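Local coordinates for ER-derived vesicles protein ERV41 (Saccharomyces cerevisiae, PDB 3ZLC), which helps carry a subset of secretory proteins from the endoplasmic reticulum to the Golgi in COPII-coated vesicles and facilitates retrograde transport from the Golgi, represented here by its lumenal domain, at residues 23-28 with 118-123; 158-163 with 173-178; 189-194 with 232-237. One frame throughout, in Å; residues are numbered along the deposited sequence. Where two conformers were deposited one is given.

Contact 1 of 3, residues 23-28 with 118-123; sequences NMDIYV and HVFGSI
The imidazole of His118 lies between two aromatic side chains and points its NE2 at the carboxylate of Asp25. On one face, Phe120 CD1 of the same strand sits over the ring centre; against the opposite face Tyr27 turns its edge, CE1 standing 3.5 Å from His118 CD2 in an offset edge-to-face pair with planes at 78°. His118 NE2 donates to Asp25 OD1 over 3.0 Å, nearly within the imidazole plane but from above the carboxylate plane, and makes a weak bond to Asp25 OD2. Both side chains rise from the same face of the sheet, and anti chi1 values (-174° for Asp25, -177° for His118) swing carboxylate and imidazole toward each other along it. Farther along that face, Ser122 OG, in one of two deposited conformers, donates to an in-plane lone pair of Asn23 OD1 at 2.7 Å. On the other face Met24 lies beside Val119. Paired backbone bonds at Met24–Gly121 and Ile26–Val119 keep the strands antiparallel. Strand 19-28 has strand 156-163 as its other neighbour, whose Asn159 ND2 also binds Asp25 OD1, while strand 53-57 flanks 117-126 and strand 35-41 of the second sheet packs on Val28 and Val119.

Contact 2 of 3, residues 158-163 with 173-178; sequences INEFSF and PLDNTA
Two beta bulges shape this junction in the six-stranded mixed sheet, where strand 156-163 turns a corner at Asn159 and meets the loop leading into strand 177-179. Asn159 and Glu160 together face Asp25 in a classic bulge, and Asn176 and Thr177 together face Ile158 in a G1 bulge, Asn176 taking positive backbone angles (phi 55°). Ile158 and Thr177 form an antiparallel hydrogen-bonded pair: Ile158 N gives to Thr177 O at 2.8 Å, and the return bond from Thr177 N to Ile158 O is longer. Beyond the corner, a side chain takes over from the backbone. Asp175 OD1 accepts Phe161 N at 2.9 Å, the donor coming nearly head-on to its C-O bond, and the same oxygen lies near Glu160 CA. Asp175 OD2 is bound by Asn172 ND2. Inside the loop, Thr177 OG1 donates to Leu174 O at 2.7 Å; a chi1 of 62° sets the hydroxyl between the backbone N and the carbonyl carbon, facing back into the turn. The apolar side is made by Ile158, whose CD1 meets Leu174 CB at 4.0 Å, and by Leu174 CD1, which lies 4.1 Å from Phe161 CD2; Ile158 and Leu174 pack on Tyr191 and Phe236 of the other sheet. Outward, one water donates to Asn159 OD1 and accepts from Asn176 ND2, while Asn159 ND2 is held by Asp25. A second water donates to Asn159 O and, weakly, to Asp175 OD2. Glu160 OE2 and Asp175 OD2 stay 5.6 Å apart, and Glu160 OE2 receives Ser162 OG at 2.7 Å. With one carboxylate oxygen accepting a backbone N-H and the other an amide, Asp175 is fixed in rotation and may be stabilised as the anion despite the nearby glutamate.

Contact 3 of 3, residues 189-194 with 232-237; sequences YVYYTS and PGIFFK
Tyr189 to Thr193 run beside Gly233 to Lys237 as a parallel strand pair in the larger, eight-stranded mixed sheet of the lumenal domain, the axes of the two short segments 4.7 Å apart and nearly aligned. The backbone ladder alternates in donor: Tyr189 N to Gly233 O, Phe235 N to Tyr189 O, Tyr191 N to Phe235 O, and Lys237 N to Tyr191 O at 2.6 Å. On one face, Tyr191 and Phe236 stand side by side with ring planes 18° apart but slid so that they barely overlap, Tyr191 CD2 lying 3.7 Å from Phe236 CE2. Tyr191 CE2, at the ring edge, lies 4.2 Å from Ile234 CG2. The other face carries Val190, Tyr192, Phe235 and Lys237. Here the lysine methylenes run alongside the Tyr192 ring, Lys237 CD resting 3.7 Å from Tyr192 CE2; a bend at chi2 (-129°) shapes this course. Val190 crosses the lysine chain, its CG1 touching Lys237 CG, and Phe235 presents its ring edge to Tyr189 O. In the next shell, Tyr191 OH is hydrogen-bonded to both His156 and Gln179, anchoring the far end of that ring, and Phe236 stacks on Phe161 of the other sheet. Strands 209-219 and 130-136 flank the pair, with Tyr217 meeting the Tyr192 ring and Phe235 packed along 130-136. At the last rung between the two segments, Lys237 O takes two donors from one residue: Thr193 N at 2.8 Å and Thr193 OG1 at 2.9 Å, which arrive from opposite faces of the carbonyl plane, the hydroxyl placed by a chi1 of 63°.

How the contacts relate
Contacts 1 and 2 belong to the same sheet, where strands 19-28 and 156-163 are neighbours joined by Asp25 O with Asn159 N and Asn23 N with Ser162 O; contact 3 lies in the other sheet and is the most buried of the three. The sheets meet through aromatic and aliphatic side chains: Ile234 CD1 of contact 3 touches Val28 CG2 of contact 1, and Tyr191 CD1 touches Leu174 CD2 of contact 2. Backbone pairing is antiparallel in contacts 1 and 2 and parallel in contact 3. Side-chain chemistry follows position: the partly exposed sides of contacts 1 and 2 use carboxylates, amides and, in contact 2, bridging waters, whereas contact 3 relies largely on aromatic packing, its lysine lying on the partly exposed face.

Contact 1 of 3, residues 23-28 with 118-123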
loop_
_atom_site.group_PDB
_atom_site.type_symbol
_atom_site.label_atom_id
_atom_site.label_comp_id
_atom_site.label_asym_id
_atom_site.label_seq_id
_atom_site.Cartn_x
_atom_site.Cartn_y
_atom_site.Cartn_z
ATOM N N ASN A 23 -2.989 2.734 7.351
ATOM C CA ASN A 23 -3.241 1.323 7.630
ATOM C C ASN A 23 -2.919 0.526 6.382
ATOM O O ASN A 23 -3.396 0.851 5.295
ATOM C CB ASN A 23 -4.703 1.089 8.015
ATOM C CG ASN A 23 -5.225 2.128 8.978
ATOM O OD1 ASN A 23 -4.748 2.235 10.118
ATOM N ND2 ASN A 23 -6.222 2.896 8.535
ATOM N N MET A 24 -2.127 -0.531 6.531
ATOM C CA MET A 24 -1.623 -1.268 5.379
ATOM C C MET A 24 -1.663 -2.783 5.611
ATOM O O MET A 24 -1.356 -3.253 6.699
ATOM C CB MET A 24 -0.186 -0.824 5.094
ATOM C CG MET A 24 0.247 -1.005 3.664
ATOM S SD MET A 24 1.987 -0.621 3.369
ATOM C CE MET A 24 2.602 -0.611 5.058
ATOM N N ASP A 25 -2.016 -3.533 4.581
ATOM C CA ASP A 25 -1.944 -4.977 4.643
ATOM C C ASP A 25 -1.635 -5.345 3.213
ATOM O O ASP A 25 -2.471 -5.173 2.325
ATOM C CB ASP A 25 -3.274 -5.582 5.101
ATOM C CG ASP A 25 -3.166 -7.090 5.316
ATOM O OD1 ASP A 25 -2.710 -7.795 4.383
ATOM O OD2 ASP A 25 -3.484 -7.559 6.419
ATOM N N ILE A 26 -0.394 -5.761 2.968
ATOM C CA ILE A 26 0.110 -5.980 1.609
ATOM C C ILE A 26 0.900 -7.297 1.548
ATOM O O ILE A 26 1.527 -7.672 2.542
ATOM C CB ILE A 26 1.016 -4.782 1.198
ATOM C CG1 ILE A 26 0.192 -3.488 1.216
ATOM C CG2 ILE A 26 1.643 -4.974 -0.184
ATOM C CD1 ILE A 26 0.965 -2.265 0.827
ATOM N N TYR A 27 0.866 -7.991 0.405
ATOM C CA TYR A 27 1.743 -9.142 0.190
ATOM C C TYR A 27 2.760 -8.644 -0.823
ATOM O O TYR A 27 2.383 -8.031 -1.815
ATOM C CB TYR A 27 0.993 -10.332 -0.428
ATOM C CG TYR A 27 -0.165 -10.894 0.383
ATOM C CD1 TYR A 27 -0.214 -10.767 1.771
ATOM C CD2 TYR A 27 -1.209 -11.551 -0.249
ATOM C CE1 TYR A 27 -1.285 -11.301 2.505
ATOM C CE2 TYR A 27 -2.276 -12.082 0.466
ATOM C CZ TYR A 27 -2.312 -11.950 1.842
ATOM O OH TYR A 27 -3.372 -12.481 2.553
ATOM N N VAL A 28 4.040 -8.881 -0.569
ATOM C CA VAL A 28 5.101 -8.538 -1.528
ATOM C C VAL A 28 5.785 -9.837 -1.948
ATOM O O VAL A 28 6.042 -10.693 -1.101
ATOM C CB VAL A 28 6.165 -7.600 -0.896
ATOM C CG1 VAL A 28 7.252 -7.251 -1.917
ATOM C CG2 VAL A 28 5.508 -6.305 -0.380
ATOM N N HIS A 118 4.309 -10.824 4.066
ATOM C CA HIS A 118 3.048 -10.217 4.469
ATOM C C HIS A 118 3.384 -9.027 5.362
ATOM O O HIS A 118 3.867 -9.205 6.490
ATOM C CB HIS A 118 2.220 -11.239 5.248
ATOM C CG HIS A 118 0.871 -10.744 5.663
ATOM N ND1 HIS A 118 0.099 -11.391 6.610
ATOM C CD2 HIS A 118 0.138 -9.682 5.243
ATOM C CE1 HIS A 118 -1.037 -10.734 6.772
ATOM N NE2 HIS A 118 -1.046 -9.699 5.958
ATOM N N VAL A 119 3.137 -7.820 4.857
ATOM C CA VAL A 119 3.470 -6.594 5.578
ATOM C C VAL A 119 2.178 -5.953 6.080
ATOM O O VAL A 119 1.295 -5.629 5.292
ATOM C CB VAL A 119 4.201 -5.605 4.658
ATOM C CG1 VAL A 119 4.498 -4.318 5.414
ATOM C CG2 VAL A 119 5.499 -6.244 4.115
ATOM N N PHE A 120 2.048 -5.771 7.392
ATOM C CA PHE A 120 0.779 -5.247 7.893
ATOM C C PHE A 120 0.896 -4.494 9.216
ATOM O O PHE A 120 1.729 -4.821 10.073
ATOM C CB PHE A 120 -0.266 -6.373 7.994
ATOM C CG PHE A 120 0.112 -7.476 8.935
ATOM C CD1 PHE A 120 1.025 -8.459 8.557
ATOM C CD2 PHE A 120 -0.449 -7.542 10.203
ATOM C CE1 PHE A 120 1.369 -9.492 9.434
ATOM C CE2 PHE A 120 -0.110 -8.558 11.074
ATOM C CZ PHE A 120 0.798 -9.539 10.689
ATOM N N GLY A 121 0.057 -3.472 9.363
ATOM C CA GLY A 121 0.020 -2.698 10.592
ATOM C C GLY A 121 -0.507 -1.303 10.331
ATOM O O GLY A 121 -1.029 -1.021 9.259
ATOM N N SER A 122 -0.372 -0.435 11.326
ATOM C CA SER A 122 -0.836 0.937 11.206
ATOM C C SER A 122 0.279 1.889 11.613
ATOM O O SER A 122 0.886 1.727 12.669
ATOM C CB SER A 122 -2.082 1.147 12.070
ATOM O OG SER A 122 -3.194 0.510 11.475
ATOM N N ILE A 123 0.563 2.868 10.758
ATOM C CA ILE A 123 1.667 3.794 11.011
ATOM C C ILE A 123 1.168 5.224 11.200
ATOM O O ILE A 123 0.576 5.789 10.283
ATOM C CB ILE A 123 2.657 3.820 9.825
ATOM C CG1 ILE A 123 3.080 2.403 9.433
ATOM C CG2 ILE A 123 3.887 4.678 10.164
ATOM C CD1 ILE A 123 3.897 2.335 8.138
#

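Contact 2 of 3, residues 158-163 with 173-178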
loop_
_atom_site.group_PDB
_atom_site.type_symbol
_atom_site.label_atom_id
_atom_site.label_comp_id
_atom_site.label_asym_id
_atom_site.label_seq_id
_atom_site.Cartn_x
_atom_site.Cartn_y
_atom_site.Cartn_z
ATOM N N ILE A 158 -2.416 -5.627 -2.601
ATOM C CA ILE A 158 -2.779 -4.701 -1.540
ATOM C C ILE A 158 -4.122 -5.158 -0.999
ATOM O O ILE A 158 -5.144 -5.009 -1.677
ATOM C CB ILE A 158 -2.900 -3.240 -2.073
ATOM C CG1 ILE A 158 -1.533 -2.752 -2.579
ATOM C CG2 ILE A 158 -3.399 -2.306 -0.960
ATOM C CD1 ILE A 158 -1.597 -1.509 -3.502
ATOM N N ASN A 159 -4.135 -5.724 0.205
ATOM C CA ASN A 159 -5.405 -6.129 0.799
ATOM C C ASN A 159 -6.078 -4.921 1.428
ATOM O O ASN A 159 -7.299 -4.753 1.313
ATOM C CB ASN A 159 -5.204 -7.241 1.835
ATOM C CG ASN A 159 -4.561 -8.457 1.239
ATOM O OD1 ASN A 159 -5.083 -9.019 0.272
ATOM N ND2 ASN A 159 -3.388 -8.852 1.773
ATOM N N GLU A 160 -5.272 -4.076 2.065
ATOM C CA GLU A 160 -5.758 -2.804 2.613
ATOM C C GLU A 160 -4.723 -1.707 2.466
ATOM O O GLU A 160 -3.523 -1.945 2.642
ATOM C CB GLU A 160 -6.108 -2.932 4.111
ATOM C CG GLU A 160 -6.700 -1.604 4.662
ATOM C CD GLU A 160 -6.970 -1.627 6.161
ATOM O OE1 GLU A 160 -6.638 -2.641 6.817
ATOM O OE2 GLU A 160 -7.505 -0.615 6.682
ATOM N N PHE A 161 -5.197 -0.501 2.149
ATOM C CA PHE A 161 -4.390 0.705 2.262
ATOM C C PHE A 161 -5.362 1.852 2.527
ATOM O O PHE A 161 -6.127 2.233 1.644
ATOM C CB PHE A 161 -3.588 0.978 0.989
ATOM C CG PHE A 161 -2.580 2.064 1.163
ATOM C CD1 PHE A 161 -1.415 1.823 1.879
ATOM C CD2 PHE A 161 -2.804 3.338 0.648
ATOM C CE1 PHE A 161 -0.473 2.825 2.071
ATOM C CE2 PHE A 161 -1.873 4.343 0.833
ATOM C CZ PHE A 161 -0.708 4.089 1.550
ATOM N N SER A 162 -5.367 2.366 3.753
ATOM C CA SER A 162 -6.378 3.344 4.161
ATOM C C SER A 162 -5.742 4.356 5.100
ATOM O O SER A 162 -4.619 4.138 5.603
ATOM C CB SER A 162 -7.560 2.648 4.855
ATOM O OG SER A 162 -7.135 2.026 6.056
ATOM N N PHE A 163 -6.458 5.457 5.323
ATOM C CA PHE A 163 -6.004 6.558 6.179
ATOM C C PHE A 163 -7.037 6.774 7.252
ATOM O O PHE A 163 -8.232 6.977 6.947
ATOM C CB PHE A 163 -5.906 7.853 5.366
ATOM C CG PHE A 163 -4.872 7.803 4.280
ATOM C CD1 PHE A 163 -5.176 7.268 3.039
ATOM C CD2 PHE A 163 -3.578 8.254 4.518
ATOM C CE1 PHE A 163 -4.216 7.204 2.029
ATOM C CE2 PHE A 163 -2.600 8.198 3.508
ATOM C CZ PHE A 163 -2.926 7.670 2.267
ATOM N N PRO A 173 -9.622 2.934 -2.982
ATOM C CA PRO A 173 -9.325 2.445 -4.335
ATOM C C PRO A 173 -8.299 1.304 -4.369
ATOM O O PRO A 173 -8.417 0.426 -5.233
ATOM C CB PRO A 173 -8.727 3.666 -5.030
ATOM C CG PRO A 173 -9.230 4.872 -4.234
ATOM C CD PRO A 173 -9.473 4.397 -2.835
ATOM N N LEU A 174 -7.305 1.313 -3.477
ATOM C CA LEU A 174 -6.260 0.274 -3.559
ATOM C C LEU A 174 -6.594 -1.030 -2.840
ATOM O O LEU A 174 -5.901 -2.025 -3.045
ATOM C CB LEU A 174 -4.894 0.803 -3.098
ATOM C CG LEU A 174 -4.437 2.024 -3.900
ATOM C CD1 LEU A 174 -3.082 2.491 -3.374
ATOM C CD2 LEU A 174 -4.390 1.723 -5.403
ATOM N N ASP A 175 -7.657 -1.056 -2.031
ATOM C CA ASP A 175 -8.038 -2.293 -1.330
ATOM C C ASP A 175 -8.364 -3.403 -2.307
ATOM O O ASP A 175 -9.058 -3.171 -3.305
ATOM C CB ASP A 175 -9.293 -2.093 -0.450
ATOM C CG ASP A 175 -9.001 -1.351 0.835
ATOM O OD1 ASP A 175 -7.847 -0.933 1.033
ATOM O OD2 ASP A 175 -9.943 -1.144 1.631
ATOM N N ASN A 176 -7.902 -4.615 -1.999
ATOM C CA ASN A 176 -8.184 -5.781 -2.830
ATOM C C ASN A 176 -7.766 -5.582 -4.300
ATOM O O ASN A 176 -8.521 -5.861 -5.223
ATOM C CB ASN A 176 -9.668 -6.171 -2.727
ATOM C CG ASN A 176 -10.133 -6.318 -1.281
ATOM O OD1 ASN A 176 -10.985 -5.563 -0.817
ATOM N ND2 ASN A 176 -9.559 -7.281 -0.561
ATOM N N THR A 177 -6.540 -5.116 -4.503
ATOM C CA THR A 177 -5.992 -4.973 -5.846
ATOM C C THR A 177 -4.631 -5.642 -5.857
ATOM O O THR A 177 -4.053 -5.874 -4.802
ATOM C CB THR A 177 -5.798 -3.499 -6.232
ATOM O OG1 THR A 177 -4.855 -2.905 -5.342
ATOM C CG2 THR A 177 -7.122 -2.737 -6.161
ATOM N N ALA A 178 -4.117 -5.943 -7.043
ATOM C CA ALA A 178 -2.802 -6.568 -7.162
ATOM C C ALA A 178 -2.147 -6.115 -8.459
ATOM O O ALA A 178 -2.835 -5.831 -9.448
ATOM C CB ALA A 178 -2.933 -8.108 -7.130
HETATM O O HOH W 1 -7.217 -8.777 -1.734
HETATM O O HOH W 2 -10.057 -3.961 2.728
#

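Contact 3 of 3, residues 189-194 with 232-237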
loop_
_atom_site.group_PDB
_atom_site.type_symbol
_atom_site.label_atom_id
_atom_site.label_comp_id
_atom_site.label_asym_id
_atom_site.label_seq_id
_atom_site.Cartn_x
_atom_site.Cartn_y
_atom_site.Cartn_z
ATOM N N TYR A 189 6.500 0.606 -8.711
ATOM C CA TYR A 189 5.115 1.029 -8.713
ATOM C C TYR A 189 4.950 2.243 -7.804
ATOM O O TYR A 189 5.407 2.238 -6.652
ATOM C CB TYR A 189 4.225 -0.122 -8.211
ATOM C CG TYR A 189 4.335 -1.396 -9.038
ATOM C CD1 TYR A 189 5.290 -2.362 -8.746
ATOM C CD2 TYR A 189 3.463 -1.634 -10.102
ATOM C CE1 TYR A 189 5.380 -3.529 -9.495
ATOM C CE2 TYR A 189 3.542 -2.792 -10.852
ATOM C CZ TYR A 189 4.504 -3.735 -10.540
ATOM O OH TYR A 189 4.592 -4.888 -11.292
ATOM N N VAL A 190 4.294 3.282 -8.315
ATOM C CA VAL A 190 4.080 4.496 -7.524
ATOM C C VAL A 190 2.599 4.820 -7.514
ATOM O O VAL A 190 1.977 4.919 -8.578
ATOM C CB VAL A 190 4.857 5.697 -8.096
ATOM C CG1 VAL A 190 4.734 6.909 -7.153
ATOM C CG2 VAL A 190 6.334 5.336 -8.279
ATOM N N TYR A 191 2.032 4.956 -6.321
ATOM C CA TYR A 191 0.650 5.379 -6.201
ATOM C C TYR A 191 0.590 6.788 -5.612
ATOM O O TYR A 191 1.176 7.057 -4.545
ATOM C CB TYR A 191 -0.109 4.421 -5.298
ATOM C CG TYR A 191 -0.124 2.969 -5.746
ATOM C CD1 TYR A 191 -1.072 2.511 -6.662
ATOM C CD2 TYR A 191 0.779 2.051 -5.228
ATOM C CE1 TYR A 191 -1.112 1.168 -7.061
ATOM C CE2 TYR A 191 0.749 0.707 -5.616
ATOM C CZ TYR A 191 -0.211 0.275 -6.528
ATOM O OH TYR A 191 -0.245 -1.051 -6.920
ATOM N N TYR A 192 -0.110 7.684 -6.302
ATOM C CA TYR A 192 -0.333 9.042 -5.799
ATOM C C TYR A 192 -1.733 9.169 -5.245
ATOM O O TYR A 192 -2.707 9.239 -6.004
ATOM C CB TYR A 192 -0.158 10.061 -6.920
ATOM C CG TYR A 192 1.269 10.189 -7.387
ATOM C CD1 TYR A 192 1.769 9.363 -8.387
ATOM C CD2 TYR A 192 2.122 11.139 -6.825
ATOM C CE1 TYR A 192 3.088 9.477 -8.818
ATOM C CE2 TYR A 192 3.438 11.264 -7.255
ATOM C CZ TYR A 192 3.909 10.427 -8.245
ATOM O OH TYR A 192 5.212 10.537 -8.665
ATOM N N THR A 193 -1.835 9.229 -3.923
ATOM C CA THR A 193 -3.145 9.215 -3.270
ATOM C C THR A 193 -3.466 10.596 -2.729
ATOM O O THR A 193 -2.606 11.243 -2.116
ATOM C CB THR A 193 -3.196 8.201 -2.107
ATOM O OG1 THR A 193 -2.250 8.574 -1.086
ATOM C CG2 THR A 193 -2.915 6.787 -2.622
ATOM N N SER A 194 -4.690 11.060 -2.963
ATOM C CA SER A 194 -5.091 12.386 -2.487
ATOM C C SER A 194 -6.219 12.162 -1.493
ATOM O O SER A 194 -7.285 11.629 -1.846
ATOM C CB SER A 194 -5.561 13.260 -3.647
ATOM O OG SER A 194 -5.877 14.583 -3.205
ATOM N N PRO A 232 14.479 0.523 -6.860
ATOM C CA PRO A 232 13.104 0.204 -7.258
ATOM C C PRO A 232 12.235 -0.226 -6.080
ATOM O O PRO A 232 12.756 -0.451 -4.986
ATOM C CB PRO A 232 13.287 -0.974 -8.222
ATOM C CG PRO A 232 14.517 -1.662 -7.739
ATOM C CD PRO A 232 15.420 -0.555 -7.226
ATOM N N GLY A 233 10.926 -0.341 -6.292
ATOM C CA GLY A 233 10.061 -0.779 -5.214
ATOM C C GLY A 233 8.624 -0.352 -5.372
ATOM O O GLY A 233 8.118 -0.165 -6.482
ATOM N N ILE A 234 7.953 -0.214 -4.241
ATOM C CA ILE A 234 6.538 0.105 -4.242
ATOM C C ILE A 234 6.399 1.363 -3.396
ATOM O O ILE A 234 6.787 1.375 -2.223
ATOM C CB ILE A 234 5.709 -1.040 -3.624
ATOM C CG1 ILE A 234 5.884 -2.336 -4.431
ATOM C CG2 ILE A 234 4.221 -0.659 -3.586
ATOM C CD1 ILE A 234 5.492 -3.612 -3.659
ATOM N N PHE A 235 5.857 2.424 -3.991
ATOM C CA PHE A 235 5.814 3.730 -3.326
ATOM C C PHE A 235 4.400 4.290 -3.232
ATOM O O PHE A 235 3.666 4.339 -4.227
ATOM C CB PHE A 235 6.693 4.728 -4.086
ATOM C CG PHE A 235 8.154 4.308 -4.198
ATOM C CD1 PHE A 235 8.569 3.424 -5.194
ATOM C CD2 PHE A 235 9.109 4.823 -3.329
ATOM C CE1 PHE A 235 9.915 3.043 -5.304
ATOM C CE2 PHE A 235 10.463 4.452 -3.435
ATOM C CZ PHE A 235 10.861 3.565 -4.423
ATOM N N PHE A 236 4.026 4.731 -2.039
ATOM C CA PHE A 236 2.721 5.361 -1.844
ATOM C C PHE A 236 2.946 6.827 -1.516
ATOM O O PHE A 236 3.405 7.152 -0.421
ATOM C CB PHE A 236 1.999 4.706 -0.675
ATOM C CG PHE A 236 1.702 3.235 -0.884
ATOM C CD1 PHE A 236 2.616 2.264 -0.501
ATOM C CD2 PHE A 236 0.490 2.826 -1.448
ATOM C CE1 PHE A 236 2.338 0.893 -0.675
ATOM C CE2 PHE A 236 0.204 1.463 -1.627
ATOM C CZ PHE A 236 1.130 0.497 -1.240
ATOM N N LYS A 237 2.669 7.708 -2.468
ATOM C CA LYS A 237 2.769 9.137 -2.197
ATOM C C LYS A 237 1.415 9.607 -1.709
ATOM O O LYS A 237 0.367 9.163 -2.209
ATOM C CB LYS A 237 3.179 9.910 -3.450
ATOM C CG LYS A 237 4.523 9.478 -4.012
ATOM C CD LYS A 237 5.437 10.673 -4.242
ATOM C CE LYS A 237 6.753 10.241 -4.883
ATOM N NZ LYS A 237 7.692 11.385 -5.091
#